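Local coordinates for protein lipase (Rhizopus chinensis, PDB 6A0W) that probably hydrolyses ester bonds of triglycerides as a fungal class 3 lipase, with an N-terminal polypeptide segment that regulates its affinity for substrate, at residues 5-11 against 114-118; 175-180 against 201-207; 229-235 against 272-276. One frame throughout, in Å; residues are numbered along the deposited sequence.

Interaction 1. Residues 5-11 against 114-118; sequences VGGMTLD and RSAIT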
ATOM      1  N   VAL A   5      -7.312  19.420  -1.978  1.00 48.94           N
ATOM      2  CA  VAL A   5      -8.283  18.364  -2.163  1.00 46.46           C
ATOM      3  C   VAL A   5      -8.822  17.920  -0.814  1.00 56.49           C
ATOM      4  O   VAL A   5      -8.066  17.418   0.022  1.00 79.78           O
ATOM      5  CB  VAL A   5      -7.633  17.118  -2.804  1.00 42.61           C
ATOM      6  CG1 VAL A   5      -8.641  15.981  -2.875  1.00 47.93           C
ATOM      7  CG2 VAL A   5      -7.109  17.452  -4.181  1.00 50.18           C
ATOM      8  N   GLY A   6     -10.127  18.033  -0.607  1.00 62.20           N
ATOM      9  CA  GLY A   6     -10.698  17.613   0.668  1.00 53.00           C
ATOM     10  C   GLY A   6     -10.131  18.442   1.813  1.00 56.05           C
ATOM     11  O   GLY A   6      -9.808  17.897   2.870  1.00 61.77           O
ATOM     12  N   GLY A   7      -9.903  19.729   1.542  1.00 59.19           N
ATOM     13  CA  GLY A   7      -9.412  20.699   2.524  1.00 60.03           C
ATOM     14  C   GLY A   7      -7.922  20.626   2.824  1.00 61.90           C
ATOM     15  O   GLY A   7      -7.434  21.377   3.654  1.00 63.65           O
ATOM     16  N   MET A   8      -7.197  19.752   2.128  1.00 61.10           N
ATOM     17  CA  MET A   8      -5.791  19.503   2.405  1.00 51.62           C
ATOM     18  C   MET A   8      -4.938  20.060   1.285  1.00 50.25           C
ATOM     19  O   MET A   8      -5.219  19.843   0.103  1.00 57.31           O
ATOM     20  CB  MET A   8      -5.538  18.006   2.472  1.00 48.13           C
ATOM     21  CG  MET A   8      -6.740  17.171   2.848  1.00 61.35           C
ATOM     22  SD  MET A   8      -6.257  16.086   4.178  1.00 54.62           S
ATOM     23  CE  MET A   8      -7.717  16.026   5.223  1.00 60.64           C
ATOM     24  N   THR A   9      -3.794  20.618   1.640  1.00 45.01           N
ATOM     25  CA  THR A   9      -2.885  21.119   0.628  1.00 41.15           C
ATOM     26  C   THR A   9      -2.208  20.028  -0.210  1.00 43.11           C
ATOM     27  O   THR A   9      -1.732  19.025   0.332  1.00 38.78           O
ATOM     28  CB  THR A   9      -1.816  22.021   1.279  1.00 55.37           C
ATOM     29  OG1 THR A   9      -1.174  21.335   2.377  1.00 42.92           O
ATOM     30  CG2 THR A   9      -2.489  23.303   1.778  1.00 52.14           C
ATOM     31  N   LEU A  10      -1.954  20.356  -1.478  1.00 42.26           N
ATOM     32  CA  LEU A  10      -1.123  19.556  -2.368  1.00 40.60           C
ATOM     33  C   LEU A  10       0.320  19.998  -2.297  1.00 36.40           C
ATOM     34  O   LEU A  10       1.241  19.233  -2.618  1.00 37.80           O
ATOM     35  CB  LEU A  10      -1.590  19.704  -3.817  1.00 48.09           C
ATOM     36  CG  LEU A  10      -2.888  19.048  -4.267  1.00 51.41           C
ATOM     37  CD1 LEU A  10      -2.703  17.546  -4.290  1.00 46.56           C
ATOM     38  CD2 LEU A  10      -4.046  19.447  -3.371  1.00 70.86           C
ATOM     39  N   ASP A  11       0.496  21.301  -2.144  1.00 39.63           N
ATOM     40  CA  ASP A  11       1.805  21.876  -1.932  1.00 47.82           C
ATOM     41  C   ASP A  11       1.842  22.401  -0.509  1.00 46.94           C
ATOM     42  O   ASP A  11       0.861  22.951  -0.025  1.00 49.70           O
ATOM     43  CB  ASP A  11       2.072  23.028  -2.898  1.00 53.39           C
ATOM     44  CG  ASP A  11       2.006  22.594  -4.350  1.00 61.49           C
ATOM     45  OD1 ASP A  11       2.771  21.681  -4.732  1.00 52.44           O
ATOM     46  OD2 ASP A  11       1.138  23.131  -5.078  1.00 60.45           O
ATOM     47  N   ARG A 114      -0.406  13.557  -8.960  1.00 38.86           N
ATOM     48  CA  ARG A 114      -1.116  14.773  -8.622  1.00 35.62           C
ATOM     49  C   ARG A 114      -2.467  14.825  -9.306  1.00 36.78           C
ATOM     50  O   ARG A 114      -3.496  15.114  -8.675  1.00 35.78           O
ATOM     51  CB  ARG A 114      -0.287  16.002  -8.970  1.00 39.51           C
ATOM     52  CG  ARG A 114      -0.972  17.259  -8.481  1.00 42.35           C
ATOM     53  CD  ARG A 114      -0.107  18.475  -8.743  1.00 48.06           C
ATOM     54  NE  ARG A 114      -0.776  19.683  -8.267  1.00 53.40           N
ATOM     55  CZ  ARG A 114      -0.268  20.507  -7.354  1.00 49.72           C
ATOM     56  NH1 ARG A 114       0.962  20.311  -6.872  1.00 48.41           N
ATOM     57  NH2 ARG A 114      -0.942  21.601  -7.039  1.00 55.43           N
ATOM     58  N   SER A 115      -2.516  14.568 -10.602  1.00 35.27           N
ATOM     59  CA  SER A 115      -3.851  14.485 -11.215  1.00 29.69           C
ATOM     60  C   SER A 115      -4.689  13.368 -10.596  1.00 29.21           C
ATOM     61  O   SER A 115      -5.898  13.486 -10.475  1.00 35.93           O
ATOM     62  CB  SER A 115      -3.747  14.289 -12.749  1.00 33.37           C
ATOM     63  OG  SER A 115      -3.175  13.034 -13.101  1.00 35.64           O
ATOM     64  N   ALA A 116      -4.115  12.206 -10.343  1.00 30.45           N
ATOM     65  CA  ALA A 116      -4.906  11.106  -9.776  1.00 30.21           C
ATOM     66  C   ALA A 116      -5.608  11.524  -8.469  1.00 34.95           C
ATOM     67  O   ALA A 116      -6.763  11.205  -8.246  1.00 35.27           O
ATOM     68  CB  ALA A 116      -4.027   9.909  -9.515  1.00 29.74           C
ATOM     69  N   ILE A 117      -4.936  12.325  -7.660  1.00 31.88           N
ATOM     70  CA  ILE A 117      -5.524  12.787  -6.407  1.00 34.79           C
ATOM     71  C   ILE A 117      -6.520  13.900  -6.644  1.00 33.32           C
ATOM     72  O   ILE A 117      -7.616  13.902  -6.057  1.00 37.37           O
ATOM     73  CB  ILE A 117      -4.427  13.306  -5.441  1.00 36.97           C
ATOM     74  CG1 ILE A 117      -3.450  12.193  -5.091  1.00 36.58           C
ATOM     75  CG2 ILE A 117      -5.059  13.843  -4.172  1.00 44.70           C
ATOM     76  CD1 ILE A 117      -4.089  10.856  -4.766  1.00 36.65           C
ATOM     77  N   THR A 118      -6.130  14.888  -7.458  1.00 39.31           N
ATOM     78  CA  THR A 118      -7.029  16.015  -7.745  1.00 37.15           C
ATOM     79  C   THR A 118      -8.298  15.559  -8.480  1.00 35.17           C
ATOM     80  O   THR A 118      -9.355  16.027  -8.172  1.00 35.49           O
ATOM     81  CB  THR A 118      -6.364  17.160  -8.532  1.00 39.91           C
ATOM     82  OG1 THR A 118      -6.101  16.709  -9.853  1.00 56.71           O
ATOM     83  CG2 THR A 118      -5.086  17.597  -7.902  1.00 34.25           C
TER

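Interaction 2. Residues 175-180 against 201-207; sequences GAQALL and TVGCPRV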
ATOM      1  N   GLY A 175      -1.321   0.415  -3.344  1.00 25.92           N
ATOM      2  CA  GLY A 175      -1.586  -0.052  -1.981  1.00 29.33           C
ATOM      3  C   GLY A 175      -3.050  -0.446  -1.839  1.00 29.17           C
ATOM      4  O   GLY A 175      -3.342  -1.450  -1.217  1.00 30.02           O
ATOM      5  N   ALA A 176      -3.942   0.261  -2.538  1.00 31.04           N
ATOM      6  CA  ALA A 176      -5.331  -0.113  -2.565  1.00 28.15           C
ATOM      7  C   ALA A 176      -5.515  -1.476  -3.187  1.00 29.60           C
ATOM      8  O   ALA A 176      -6.238  -2.295  -2.621  1.00 29.85           O
ATOM      9  CB  ALA A 176      -6.178   0.910  -3.265  1.00 29.05           C
ATOM     10  N   GLN A 177      -4.836  -1.746  -4.302  1.00 29.00           N
ATOM     11  CA  GLN A 177      -4.860  -3.069  -4.910  1.00 24.77           C
ATOM     12  C   GLN A 177      -4.300  -4.142  -3.986  1.00 31.93           C
ATOM     13  O   GLN A 177      -4.814  -5.273  -3.898  1.00 26.76           O
ATOM     14  CB  GLN A 177      -4.087  -3.047  -6.228  1.00 24.37           C
ATOM     15  CG  GLN A 177      -4.648  -2.082  -7.277  1.00 27.42           C
ATOM     16  CD  GLN A 177      -6.087  -2.436  -7.613  1.00 32.19           C
ATOM     17  OE1 GLN A 177      -6.341  -3.613  -7.817  1.00 31.26           O
ATOM     18  NE2 GLN A 177      -7.031  -1.505  -7.416  1.00 26.15           N
ATOM     19  N   ALA A 178      -3.234  -3.791  -3.266  1.00 29.81           N
ATOM     20  CA  ALA A 178      -2.625  -4.729  -2.325  1.00 25.84           C
ATOM     21  C   ALA A 178      -3.636  -5.219  -1.281  1.00 25.49           C
ATOM     22  O   ALA A 178      -3.716  -6.416  -1.011  1.00 27.12           O
ATOM     23  CB  ALA A 178      -1.409  -4.092  -1.631  1.00 30.50           C
ATOM     24  N   LEU A 179      -4.374  -4.283  -0.692  1.00 23.24           N
ATOM     25  CA  LEU A 179      -5.305  -4.601   0.377  1.00 27.05           C
ATOM     26  C   LEU A 179      -6.464  -5.455  -0.198  1.00 27.42           C
ATOM     27  O   LEU A 179      -6.814  -6.495   0.347  1.00 27.28           O
ATOM     28  CB  LEU A 179      -5.891  -3.304   0.920  1.00 22.09           C
ATOM     29  CG  LEU A 179      -6.974  -3.481   1.966  1.00 26.67           C
ATOM     30  CD1 LEU A 179      -6.428  -4.293   3.132  1.00 30.26           C
ATOM     31  CD2 LEU A 179      -7.470  -2.125   2.453  1.00 27.50           C
ATOM     32  N   LEU A 180      -6.935  -5.078  -1.382  1.00 27.75           N
ATOM     33  CA  LEU A 180      -8.025  -5.835  -2.034  1.00 28.72           C
ATOM     34  C   LEU A 180      -7.564  -7.227  -2.433  1.00 27.47           C
ATOM     35  O   LEU A 180      -8.226  -8.226  -2.101  1.00 29.69           O
ATOM     36  CB  LEU A 180      -8.587  -5.054  -3.223  1.00 26.64           C
ATOM     37  CG  LEU A 180      -9.333  -3.746  -2.903  1.00 28.36           C
ATOM     38  CD1 LEU A 180      -9.677  -2.951  -4.171  1.00 33.29           C
ATOM     39  CD2 LEU A 180     -10.596  -4.006  -2.109  1.00 29.78           C
ATOM     40  N   THR A 201       1.894  -1.612   2.820  1.00 24.22           N
ATOM     41  CA  THR A 201       1.706  -0.494   1.922  1.00 26.26           C
ATOM     42  C   THR A 201       2.497   0.769   2.370  1.00 26.26           C
ATOM     43  O   THR A 201       2.770   0.960   3.573  1.00 26.81           O
ATOM     44  CB  THR A 201       0.210  -0.113   1.786  1.00 26.08           C
ATOM     45  OG1 THR A 201      -0.306   0.364   3.026  1.00 25.58           O
ATOM     46  CG2 THR A 201      -0.643  -1.284   1.283  1.00 30.81           C
ATOM     47  N   VAL A 202       2.724   1.653   1.396  1.00 25.38           N
ATOM     48  CA  VAL A 202       3.315   2.978   1.582  1.00 27.86           C
ATOM     49  C   VAL A 202       2.452   3.980   0.841  1.00 30.10           C
ATOM     50  O   VAL A 202       2.124   3.759  -0.334  1.00 27.63           O
ATOM     51  CB  VAL A 202       4.806   3.046   1.144  1.00 28.43           C
ATOM     52  CG1 VAL A 202       5.677   2.362   2.196  1.00 28.05           C
ATOM     53  CG2 VAL A 202       5.043   2.392  -0.209  1.00 29.72           C
ATOM     54  N   GLY A 203       1.965   4.994   1.556  1.00 25.10           N
ATOM     55  CA  GLY A 203       1.097   6.015   0.968  1.00 29.28           C
ATOM     56  C   GLY A 203      -0.253   5.510   0.436  1.00 31.52           C
ATOM     57  O   GLY A 203      -0.837   6.086  -0.487  1.00 27.41           O
ATOM     58  N   CYS A 204      -0.827   4.537   1.123  1.00 28.09           N
ATOM     59  CA  CYS A 204      -2.135   3.981   0.764  1.00 28.51           C
ATOM     60  C   CYS A 204      -3.289   4.942   1.045  1.00 24.17           C
ATOM     61  O   CYS A 204      -3.426   5.471   2.163  1.00 27.31           O
ATOM     62  CB  CYS A 204      -2.371   2.672   1.505  1.00 28.98           C
ATOM     63  SG  CYS A 204      -3.744   1.695   0.808  1.00 29.25           S
ATOM     64  N   PRO A 205      -4.104   5.237   0.027  1.00 24.35           N
ATOM     65  CA  PRO A 205      -5.350   5.971   0.321  1.00 28.87           C
ATOM     66  C   PRO A 205      -6.352   5.130   1.126  1.00 24.45           C
ATOM     67  O   PRO A 205      -6.177   3.916   1.308  1.00 28.08           O
ATOM     68  CB  PRO A 205      -5.949   6.225  -1.075  1.00 26.65           C
ATOM     69  CG  PRO A 205      -5.478   5.046  -1.853  1.00 28.77           C
ATOM     70  CD  PRO A 205      -4.065   4.785  -1.379  1.00 29.00           C
ATOM     71  N   ARG A 206      -7.371   5.797   1.652  1.00 27.99           N
ATOM     72  CA  ARG A 206      -8.516   5.073   2.188  1.00 27.58           C
ATOM     73  C   ARG A 206      -9.157   4.300   1.035  1.00 30.84           C
ATOM     74  O   ARG A 206      -9.141   4.759  -0.124  1.00 30.61           O
ATOM     75  CB  ARG A 206      -9.516   6.007   2.865  1.00 29.33           C
ATOM     76  CG  ARG A 206      -8.964   6.672   4.127  1.00 32.37           C
ATOM     77  CD  ARG A 206     -10.029   7.377   4.939  1.00 29.90           C
ATOM     78  NE  ARG A 206      -9.434   8.078   6.059  1.00 34.10           N
ATOM     79  CZ  ARG A 206      -8.982   9.327   6.032  1.00 35.07           C
ATOM     80  NH1 ARG A 206      -9.108  10.068   4.958  1.00 33.89           N
ATOM     81  NH2 ARG A 206      -8.453   9.875   7.120  1.00 34.86           N
ATOM     82  N   VAL A 207      -9.594   3.084   1.356  1.00 28.39           N
ATOM     83  CA  VAL A 207     -10.086   2.152   0.370  1.00 29.07           C
ATOM     84  C   VAL A 207     -11.580   1.840   0.457  1.00 34.16           C
ATOM     85  O   VAL A 207     -12.243   1.705  -0.582  1.00 31.32           O
ATOM     86  CB  VAL A 207      -9.299   0.848   0.443  1.00 31.67           C
ATOM     87  CG1 VAL A 207      -9.916  -0.191  -0.477  1.00 31.59           C
ATOM     88  CG2 VAL A 207      -7.841   1.111   0.095  1.00 32.57           C
TER

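Interaction 3. Residues 229-235 against 272-276; sequences KRDIVPH and SNSIV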
ATOM      1  N   LYS A 229       5.735  11.233   6.581  1.00 31.89           N
ATOM      2  CA  LYS A 229       5.539  12.593   7.043  1.00 29.67           C
ATOM      3  C   LYS A 229       4.176  13.158   6.676  1.00 27.92           C
ATOM      4  O   LYS A 229       3.166  12.724   7.243  1.00 32.36           O
ATOM      5  CB  LYS A 229       6.681  13.461   6.519  1.00 28.68           C
ATOM      6  CG  LYS A 229       8.048  13.031   7.017  1.00 32.73           C
ATOM      7  CD  LYS A 229       9.177  13.916   6.521  1.00 34.16           C
ATOM      8  CE  LYS A 229      10.488  13.217   6.753  1.00 43.82           C
ATOM      9  NZ  LYS A 229      11.632  14.044   6.348  1.00 40.55           N
ATOM     10  N   ARG A 230       4.142  14.153   5.781  1.00 25.74           N
ATOM     11  CA  ARG A 230       2.918  14.894   5.484  1.00 30.81           C
ATOM     12  C   ARG A 230       2.214  14.419   4.187  1.00 28.45           C
ATOM     13  O   ARG A 230       1.368  15.131   3.648  1.00 30.76           O
ATOM     14  CB  ARG A 230       3.225  16.396   5.318  1.00 33.94           C
ATOM     15  CG  ARG A 230       3.756  17.094   6.555  1.00 39.44           C
ATOM     16  CD  ARG A 230       4.188  18.526   6.248  1.00 43.10           C
ATOM     17  NE  ARG A 230       4.823  19.182   7.393  1.00 41.02           N
ATOM     18  CZ  ARG A 230       4.148  19.690   8.422  1.00 37.68           C
ATOM     19  NH1 ARG A 230       2.833  19.578   8.493  1.00 39.88           N
ATOM     20  NH2 ARG A 230       4.800  20.292   9.406  1.00 54.90           N
ATOM     21  N   ASP A 231       2.571  13.242   3.694  1.00 31.53           N
ATOM     22  CA  ASP A 231       1.964  12.666   2.467  1.00 26.29           C
ATOM     23  C   ASP A 231       0.463  12.807   2.488  1.00 29.56           C
ATOM     24  O   ASP A 231      -0.210  12.346   3.421  1.00 29.58           O
ATOM     25  CB  ASP A 231       2.402  11.191   2.358  1.00 27.82           C
ATOM     26  CG  ASP A 231       1.815  10.469   1.164  1.00 28.91           C
ATOM     27  OD1 ASP A 231       1.134  11.139   0.366  1.00 30.54           O
ATOM     28  OD2 ASP A 231       2.125   9.254   0.998  1.00 28.94           O
ATOM     29  N   ILE A 232      -0.078  13.512   1.494  1.00 29.37           N
ATOM     30  CA  ILE A 232      -1.533  13.705   1.402  1.00 28.39           C
ATOM     31  C   ILE A 232      -2.335  12.422   1.193  1.00 26.91           C
ATOM     32  O   ILE A 232      -3.500  12.324   1.587  1.00 27.27           O
ATOM     33  CB  ILE A 232      -1.892  14.702   0.303  1.00 28.65           C
ATOM     34  CG1 ILE A 232      -3.339  15.132   0.418  1.00 32.42           C
ATOM     35  CG2 ILE A 232      -1.555  14.189  -1.089  1.00 27.55           C
ATOM     36  CD1 ILE A 232      -3.629  16.327  -0.447  1.00 42.85           C
ATOM     37  N   VAL A 233      -1.742  11.445   0.536  1.00 26.90           N
ATOM     38  CA  VAL A 233      -2.578  10.406  -0.057  1.00 29.98           C
ATOM     39  C   VAL A 233      -3.335   9.546   0.991  1.00 28.89           C
ATOM     40  O   VAL A 233      -4.477   9.087   0.744  1.00 27.58           O
ATOM     41  CB  VAL A 233      -1.795   9.526  -1.081  1.00 31.36           C
ATOM     42  CG1 VAL A 233      -2.731   8.467  -1.661  1.00 29.01           C
ATOM     43  CG2 VAL A 233      -1.300  10.373  -2.248  1.00 32.86           C
ATOM     44  N   PRO A 234      -2.697   9.286   2.147  1.00 31.39           N
ATOM     45  CA  PRO A 234      -3.422   8.508   3.149  1.00 27.26           C
ATOM     46  C   PRO A 234      -4.579   9.242   3.800  1.00 29.01           C
ATOM     47  O   PRO A 234      -5.247   8.691   4.695  1.00 32.36           O
ATOM     48  CB  PRO A 234      -2.334   8.163   4.184  1.00 26.51           C
ATOM     49  CG  PRO A 234      -1.084   8.069   3.343  1.00 27.60           C
ATOM     50  CD  PRO A 234      -1.225   9.138   2.297  1.00 27.61           C
ATOM     51  N   HIS A 235      -4.743  10.496   3.419  1.00 30.67           N
ATOM     52  CA  HIS A 235      -5.804  11.320   3.943  1.00 33.32           C
ATOM     53  C   HIS A 235      -6.910  11.557   2.927  1.00 35.55           C
ATOM     54  O   HIS A 235      -7.756  12.418   3.156  1.00 28.11           O
ATOM     55  CB  HIS A 235      -5.233  12.667   4.431  1.00 31.46           C
ATOM     56  CG  HIS A 235      -4.135  12.499   5.430  1.00 31.55           C
ATOM     57  ND1 HIS A 235      -4.383  12.024   6.702  1.00 30.30           N
ATOM     58  CD2 HIS A 235      -2.790  12.465   5.269  1.00 30.83           C
ATOM     59  CE1 HIS A 235      -3.224  11.827   7.319  1.00 36.76           C
ATOM     60  NE2 HIS A 235      -2.241  12.062   6.469  1.00 32.83           N
ATOM     61  N   SER A 272      -0.182  10.225  11.566  1.00 31.86           N
ATOM     62  CA  SER A 272      -0.169  11.260  10.508  1.00 32.27           C
ATOM     63  C   SER A 272      -1.419  12.143  10.442  1.00 29.46           C
ATOM     64  O   SER A 272      -1.365  13.230   9.887  1.00 30.43           O
ATOM     65  CB  SER A 272       0.131  10.643   9.113  1.00 31.89           C
ATOM     66  OG  SER A 272      -1.000   9.899   8.686  1.00 32.71           O
ATOM     67  N   ASN A 273      -2.553  11.689  10.955  1.00 31.64           N
ATOM     68  CA  ASN A 273      -3.740  12.545  10.976  1.00 31.70           C
ATOM     69  C   ASN A 273      -3.523  13.796  11.821  1.00 36.10           C
ATOM     70  O   ASN A 273      -4.250  14.772  11.654  1.00 35.12           O
ATOM     71  CB  ASN A 273      -4.975  11.801  11.488  1.00 29.72           C
ATOM     72  CG  ASN A 273      -5.456  10.762  10.500  1.00 34.95           C
ATOM     73  OD1 ASN A 273      -5.258  10.916   9.298  1.00 32.87           O
ATOM     74  ND2 ASN A 273      -6.095   9.712  10.995  1.00 27.24           N
ATOM     75  N   SER A 274      -2.499  13.774  12.664  1.00 36.86           N
ATOM     76  CA  SER A 274      -2.121  14.946  13.486  1.00 38.94           C
ATOM     77  C   SER A 274      -1.517  16.092  12.680  1.00 43.08           C
ATOM     78  O   SER A 274      -1.472  17.177  13.209  1.00 39.03           O
ATOM     79  CB  SER A 274      -1.141  14.550  14.618  1.00 35.81           C
ATOM     80  OG  SER A 274       0.152  14.256  14.144  1.00 35.00           O
ATOM     81  N   ILE A 275      -1.050  15.880  11.441  1.00 39.57           N
ATOM     82  CA  ILE A 275      -0.551  16.994  10.620  1.00 33.88           C
ATOM     83  C   ILE A 275      -1.564  17.590   9.601  1.00 42.86           C
ATOM     84  O   ILE A 275      -1.279  18.579   8.926  1.00 38.81           O
ATOM     85  CB  ILE A 275       0.807  16.691   9.936  1.00 40.73           C
ATOM     86  CG1 ILE A 275       0.767  15.457   9.012  1.00 39.31           C
ATOM     87  CG2 ILE A 275       1.898  16.504  10.979  1.00 39.30           C
ATOM     88  CD1 ILE A 275       0.078  15.700   7.694  1.00 35.68           C
ATOM     89  N   VAL A 276      -2.768  17.054   9.554  1.00 36.55           N
ATOM     90  CA  VAL A 276      -3.806  17.521   8.652  1.00 38.84           C
ATOM     91  C   VAL A 276      -4.227  18.920   9.101  1.00 43.02           C
ATOM     92  O   VAL A 276      -4.350  19.115  10.279  1.00 39.92           O
ATOM     93  CB  VAL A 276      -4.980  16.536   8.729  1.00 39.68           C
ATOM     94  CG1 VAL A 276      -6.286  17.118   8.220  1.00 45.90           C
ATOM     95  CG2 VAL A 276      -4.652  15.259   7.963  1.00 38.64           C
TER
HETATM   96  O   HOH W   1      -5.254   8.855   7.619  1.00 30.94           O

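Interaction 1. Residues 5-11 against 114-118
D11 and R114 meet through a salt bridge in which the guanidinium approaches the carboxylate end-on. R114 NH1 donates to D11 OD1 at 3.1 Å (157° at the hydrogen), R114 NH2 donates to D11 OD2 at 3.2 Å, and a weak bond from NH1 to OD2 crosses between them. Both acceptors lie almost exactly in the guanidinium plane, but the carboxylate is turned 34° against it, and NH2 comes to OD2 from above the carboxylate plane. R114 leaves the helix with CG anti to the backbone N (chi1 -174°) and runs extended to NE, the long reach needed to bring its two terminal nitrogens to D11. E3 OE2 is a further, long and weak ion-pair partner of NH2, and T2 OG1 bonds weakly to D11 OD2, so other acidic and polar groups of the N-terminal segment gather round the bridge.

The apolar contacts lie beneath and beside it. L10 CB covers one face of the guanidinium, 3.8 Å from R114 NH2, while L10 CD1 is 4.3 Å from T118 CG2. Farther along the helix, the two short branches of V5 spread over its surface: CG2 lies 3.8 Å from T118 CA and also meets the methyl CG2 of I117, and CG1 lies near I117 O. L10 and I117 are buried, whereas the charged pair is partly exposed.

V5 to M8 form a type I' turn, closed by M8 N to V5 O at 3.3 Å and paired with V5 N to M8 O at 3.0 Å; G6 and G7 adopt its positive phi angles easily. The result is a tight N-terminal beta hairpin whose flank and following residues hold helix 113-118, which probably corresponds to the lid helix of fungal class 3 lipases.

Interaction 2. Residues 175-180 against 201-207
G175 packs its bare backbone against T201 and C204, where helix 173-188 crosses the end of strand 197-202. With strand 165-171, these elements make a beta-alpha-beta crossover of the alpha/beta-hydrolase fold, and G175 follows directly on G170, S172 and G174, which are consistent with a nucleophile elbow.

The closest packing is of side chain on main chain. T201 CG2 sits 3.6 Å from G175 CA and also comes near G175 O, so the threonine methyl rests on the first turn of the helix. C204 SG reaches the following peptide, 3.5 Å from G175 C. Its chi1 of -165° puts the sulfur anti to the backbone N and sends it toward the helix, whose backbone can come this near because glycine has no side chain. Threonine suits its position for having two unlike branches: while CG2 serves the helix, OG1 hydrogen-bonds H224 O on the adjacent strand 223-228. A178 adds a small methyl, with its CB 4.1 Å from T201 CG2.

The remaining contacts are purely aliphatic and centre on V207, beyond the strand in the loop. Its CG2 touches A176 CB at 3.8 Å, where the short alanine side chain lets the loop run close to the helix; P205 CG is a looser neighbour of A176 CB, at 4.4 Å. The two valine branches divide the work, since CG2 also meets L179 and CG1 turns to L180 CD2 at 4.2 Å. The L179 and V207 side chains lie alongside each other, pointing opposite ways, and F212 of helix 210-218 touches both, continuing the buried apolar layer. L179 CG stands anti to the backbone N (chi1 175°), sending the branched end toward V207, where L179 CD2 is 4.0 Å from V207 CG2.

Interaction 3. Residues 229-235 against 272-276
N273 OD1 is approached by a water and by H235. The water, 2.7 Å from N273 OD1, donates to it and also lies 2.9 Å from P234 O, bridging the segments; more acceptors surround this water than it has protons, so the two links may be shared. H235 ND1 comes within 3.0 Å of the same OD1, which lies at the ring edge, near the ring plane. The amide is turned 66° against the imidazole, while N273 ND2 is engaged by T268 O and E267 OE1, which helps to fix the amide's rotation and leaves OD1 facing the loop 229-235.

S272 OG stands at another part of the ring edge, 3.2 Å from H235 CE1, and is itself bonded to E249 OE2. Over one face comes V276 CG2, in a CH-pi contact 3.8 Å from the ring centroid and 24° off the normal. A flat histidine suits this place: its edge faces the N273 and S272 oxygens and one face takes the valine methyl.

In the turn preceding H235, D231 OD1 accepts from V233 N at 2.9 Å, the bond being almost straight (173°): an Asx turn. The other oxygen, OD2, bonds H284 ND1 and Y287 OH, consistent with D231 being the acid of a Ser-His-Asp triad with S172 and H284. The Asx turn therefore shapes the very loop that carries this aspartate.

I275 packs against R230. Its CD1 presses on the backbone at R230 CA, 3.7 Å away, with CG1 lying between the isoleucine's own backbone N and carbonyl carbon. The extended R230 chain then passes the isoleucine obliquely, bringing NH1 to 3.8 Å from I275 CB, while R230 NH2 continues to a hydrogen bond with P17 O.

From the N terminus, interaction 1 closes a span of 102 residues, returning helix 113-118 to the N-terminal hairpin. Interaction 2 follows with only 20 intervening residues, within a beta-alpha-beta unit of the central sheet. Interaction 3 comes last and joins two loops, after strands 223-228 and 258-262, across 36 residues. The three run in series, neither nesting nor crossing, yet they converge in space around 229-235. M8 of the hairpin packs on H235 and V276, and I117 on V233. From interaction 2, G203 packs on V233 and C204 on P234, and R206 NH1 probably hydrogen-bonds H235 O. Interactions 1 and 2 do not touch; the loop 229-235 connects them.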